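PDB 6LGO: cystathionine gamma-synthase, which probably joins an activated homoserine to cysteine to make cystathionine, using pyridoxal 5'-phosphate as its cofactor. Local coordinates for residues A[159-164]-A[310-315]. The protein carries 1 engineered substitution. Numbering follows the deposited sequence.
Sequences NPLLRI and MMSFEL. With EBO ((2~{S})-2-azanyl-4-[(3~{S})-3-[(~{E})-[2-methyl-3-oxidanyl-5-(phosphonomethyl)pyridin-4-yl]methylideneamino]-4-oxidanyl-4-oxidanylidene-butyl]sulfanyl-butanoic acid), chain E.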
loop_
_atom_site.group_PDB
_atom_site.type_symbol
_atom_site.label_atom_id
_atom_site.label_comp_id
_atom_site.label_asym_id
_atom_site.label_seq_id
_atom_site.Cartn_x
_atom_site.Cartn_y
_atom_site.Cartn_z
ATOM N N ASN A 159 27.818 -16.744 -3.334
ATOM C CA ASN A 159 27.864 -15.465 -2.602
ATOM C C ASN A 159 28.844 -15.650 -1.450
ATOM O O ASN A 159 28.560 -16.494 -0.599
ATOM C CB ASN A 159 26.456 -15.185 -2.082
ATOM C CG ASN A 159 26.325 -13.998 -1.167
ATOM O OD1 ASN A 159 25.225 -13.848 -0.675
ATOM N ND2 ASN A 159 27.322 -13.142 -1.009
ATOM N N PRO A 160 29.949 -14.880 -1.325
ATOM C CA PRO A 160 30.245 -13.746 -2.201
ATOM C C PRO A 160 31.449 -13.927 -3.136
ATOM O O PRO A 160 31.911 -12.929 -3.660
ATOM C CB PRO A 160 30.611 -12.721 -1.102
ATOM C CG PRO A 160 31.503 -13.552 -0.168
ATOM C CD PRO A 160 30.869 -14.942 -0.179
ATOM N N LEU A 161 31.924 -15.151 -3.367
ATOM C CA LEU A 161 33.163 -15.279 -4.181
ATOM C C LEU A 161 32.871 -15.588 -5.631
ATOM O O LEU A 161 33.811 -15.509 -6.394
ATOM C CB LEU A 161 34.131 -16.272 -3.546
ATOM C CG LEU A 161 34.752 -15.739 -2.249
ATOM C CD1 LEU A 161 35.274 -16.877 -1.404
ATOM C CD2 LEU A 161 35.832 -14.664 -2.488
ATOM N N LEU A 162 31.613 -15.767 -6.007
ATOM C CA LEU A 162 31.221 -15.943 -7.432
ATOM C C LEU A 162 31.937 -17.213 -7.994
ATOM O O LEU A 162 32.353 -17.274 -9.159
ATOM C CB LEU A 162 31.600 -14.671 -8.191
ATOM C CG LEU A 162 30.724 -13.417 -8.045
ATOM C CD1 LEU A 162 29.274 -13.673 -8.327
ATOM C CD2 LEU A 162 30.827 -12.726 -6.717
ATOM N N ARG A 163 32.032 -18.243 -7.194
ATOM C CA ARG A 163 32.535 -19.585 -7.634
ATOM C C ARG A 163 31.368 -20.110 -8.506
ATOM O O ARG A 163 30.201 -19.776 -8.263
ATOM C CB ARG A 163 33.052 -20.224 -6.323
ATOM C CG ARG A 163 34.202 -21.180 -6.313
ATOM C CD ARG A 163 35.430 -21.110 -5.338
ATOM N NE ARG A 163 34.861 -20.987 -4.067
ATOM C CZ ARG A 163 35.380 -20.530 -2.946
ATOM N NH1 ARG A 163 36.649 -20.230 -2.787
ATOM N NH2 ARG A 163 34.501 -20.344 -1.972
ATOM N N ILE A 164 31.659 -20.782 -9.620
ATOM C CA ILE A 164 30.657 -21.250 -10.612
ATOM C C ILE A 164 30.560 -22.751 -10.533
ATOM O O ILE A 164 31.609 -23.422 -10.677
ATOM C CB ILE A 164 31.012 -20.790 -12.053
ATOM C CG1 ILE A 164 31.291 -19.294 -12.155
ATOM C CG2 ILE A 164 29.899 -21.151 -12.988
ATOM C CD1 ILE A 164 30.029 -18.435 -11.980
ATOM N N MET A 310 27.078 -8.710 -9.802
ATOM C CA MET A 310 27.724 -8.875 -8.489
ATOM C C MET A 310 29.224 -9.132 -8.717
ATOM O O MET A 310 29.587 -9.880 -9.682
ATOM C CB MET A 310 27.109 -10.077 -7.780
ATOM C CG MET A 310 25.651 -9.901 -7.519
ATOM S SD MET A 310 25.272 -8.459 -6.498
ATOM C CE MET A 310 26.193 -8.797 -4.994
ATOM N N MET A 311 30.067 -8.593 -7.851
ATOM C CA MET A 311 31.511 -8.896 -7.861
ATOM C C MET A 311 32.088 -8.566 -6.496
ATOM O O MET A 311 31.537 -7.693 -5.725
ATOM C CB MET A 311 32.267 -8.098 -8.939
ATOM C CG MET A 311 32.211 -6.605 -8.727
ATOM S SD MET A 311 33.135 -5.761 -10.105
ATOM C CE MET A 311 31.999 -6.004 -11.450
ATOM N N SER A 312 33.189 -9.205 -6.189
ATOM C CA SER A 312 33.919 -8.873 -4.946
ATOM C C SER A 312 35.411 -8.763 -5.241
ATOM O O SER A 312 35.833 -8.952 -6.412
ATOM C CB SER A 312 33.469 -9.797 -3.833
ATOM O OG SER A 312 33.865 -11.078 -4.183
ATOM N N PHE A 313 36.105 -8.107 -4.340
ATOM C CA PHE A 313 37.496 -7.695 -4.566
ATOM C C PHE A 313 38.195 -7.530 -3.215
ATOM O O PHE A 313 37.521 -7.432 -2.223
ATOM C CB PHE A 313 37.585 -6.479 -5.497
ATOM C CG PHE A 313 37.122 -5.213 -4.853
ATOM C CD1 PHE A 313 35.774 -4.908 -4.805
ATOM C CD2 PHE A 313 38.019 -4.382 -4.240
ATOM C CE1 PHE A 313 35.326 -3.743 -4.238
ATOM C CE2 PHE A 313 37.563 -3.215 -3.659
ATOM C CZ PHE A 313 36.224 -2.904 -3.660
ATOM N N GLU A 314 39.532 -7.608 -3.254
ATOM C CA GLU A 314 40.478 -7.519 -2.117
ATOM C C GLU A 314 41.395 -6.350 -2.490
ATOM O O GLU A 314 41.935 -6.307 -3.585
ATOM C CB GLU A 314 41.215 -8.836 -1.878
ATOM C CG GLU A 314 40.866 -9.624 -0.604
ATOM C CD GLU A 314 40.628 -11.147 -0.803
ATOM O OE1 GLU A 314 40.267 -11.811 0.177
ATOM O OE2 GLU A 314 40.790 -11.705 -1.925
ATOM N N LEU A 315 41.454 -5.370 -1.616
ATOM C CA LEU A 315 42.348 -4.203 -1.682
ATOM C C LEU A 315 43.731 -4.593 -1.130
ATOM O O LEU A 315 43.791 -5.441 -0.235
ATOM C CB LEU A 315 41.676 -3.165 -0.793
ATOM C CG LEU A 315 41.155 -1.906 -1.443
ATOM C CD1 LEU A 315 40.907 -2.046 -2.912
ATOM C CD2 LEU A 315 39.955 -1.411 -0.708
HETATM O O6 EBO E . 23.949 -11.524 0.852
HETATM C C15 EBO E . 23.013 -10.702 1.155
HETATM O O5 EBO E . 23.131 -9.471 1.182
HETATM C C8 EBO E . 21.646 -11.100 1.552
HETATM C C9 EBO E . 21.159 -10.651 2.996
HETATM C C10 EBO E . 22.284 -10.413 4.065
HETATM S S EBO E . 21.380 -9.979 5.448
HETATM C C11 EBO E . 22.500 -10.623 6.594
HETATM C C12 EBO E . 22.217 -10.011 7.919
HETATM C C13 EBO E . 21.011 -10.434 8.709
HETATM C C14 EBO E . 20.897 -11.899 8.978
HETATM O O4 EBO E . 20.453 -12.636 8.106
HETATM O O3 EBO E . 21.153 -12.415 10.055
HETATM N N2 EBO E . 21.222 -9.615 9.896
HETATM N N1 EBO E . 21.434 -12.493 1.051
HETATM C C7 EBO E . 20.349 -13.114 1.064
HETATM C C3 EBO E . 20.140 -14.398 0.401
HETATM C C2 EBO E . 21.078 -14.828 -0.581
HETATM O O7 EBO E . 22.213 -14.114 -0.904
HETATM C C4 EBO E . 18.913 -15.200 0.692
HETATM C C6 EBO E . 17.656 -14.895 1.541
HETATM P P EBO E . 16.454 -13.482 1.920
HETATM O O2 EBO E . 15.311 -12.834 1.219
HETATM O O1 EBO E . 15.603 -14.073 3.119
HETATM O O EBO E . 17.118 -12.285 2.687
HETATM C C5 EBO E . 19.015 -16.474 -0.044
HETATM N N EBO E . 19.889 -16.928 -0.983
HETATM C C1 EBO E . 20.917 -16.128 -1.227
HETATM C C EBO E . 21.964 -16.386 -2.236
#
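Ser312 and Pro160 show how one side-chain hydroxyl can tie a loop beside a cofactor to a strand of a separate sheet. The polar part of the contact is a single hydrogen bond, in which Ser312 OG donates to Pro160 O over 2.7 Å. The C=O...donor angle is 155° and the hydroxyl lies 22° off the carbonyl plane, so it meets the oxygen nearly end-on and somewhat out of plane. A chi1 of 65° tucks OG in over its own main chain, with N on one flank and C on the other, on a CB that already points at the loop. The carbonyl it meets follows a cis peptide bond between Asn159 and Pro160.

Apolar contact comes chiefly from Leu162, whose two methyls divide the strand between them. CD1 lies 4.2 Å from Met310 CB and 4.0 Å from Met310 O, whereas CD2 rests 4.1 Å from Met311 CA and reaches on toward Ser312. These are loose van der Waals distances. Because side chains alternate along the strand, Met310 and Ser312 face the loop while Met311 turns its side chain away, against helix 259-277.

Next to Pro160, Asn159 borders the bound pyridoxal-derived ligand, so the contact lies directly beside the ligand site. Arg372 joins the two: it hydrogen-bonds that ligand and also touches Pro160 and Met310. The contact links the large and small domains of a fold-type I pyridoxal phosphate enzyme. The 159-164 loop leads from strand 151-155 of the large domain's seven-stranded, cofactor-binding sheet into helix 167-176; strand 310-315 belongs to the smaller sheet of the C-terminal domain, between strands 283-287 and 371-374.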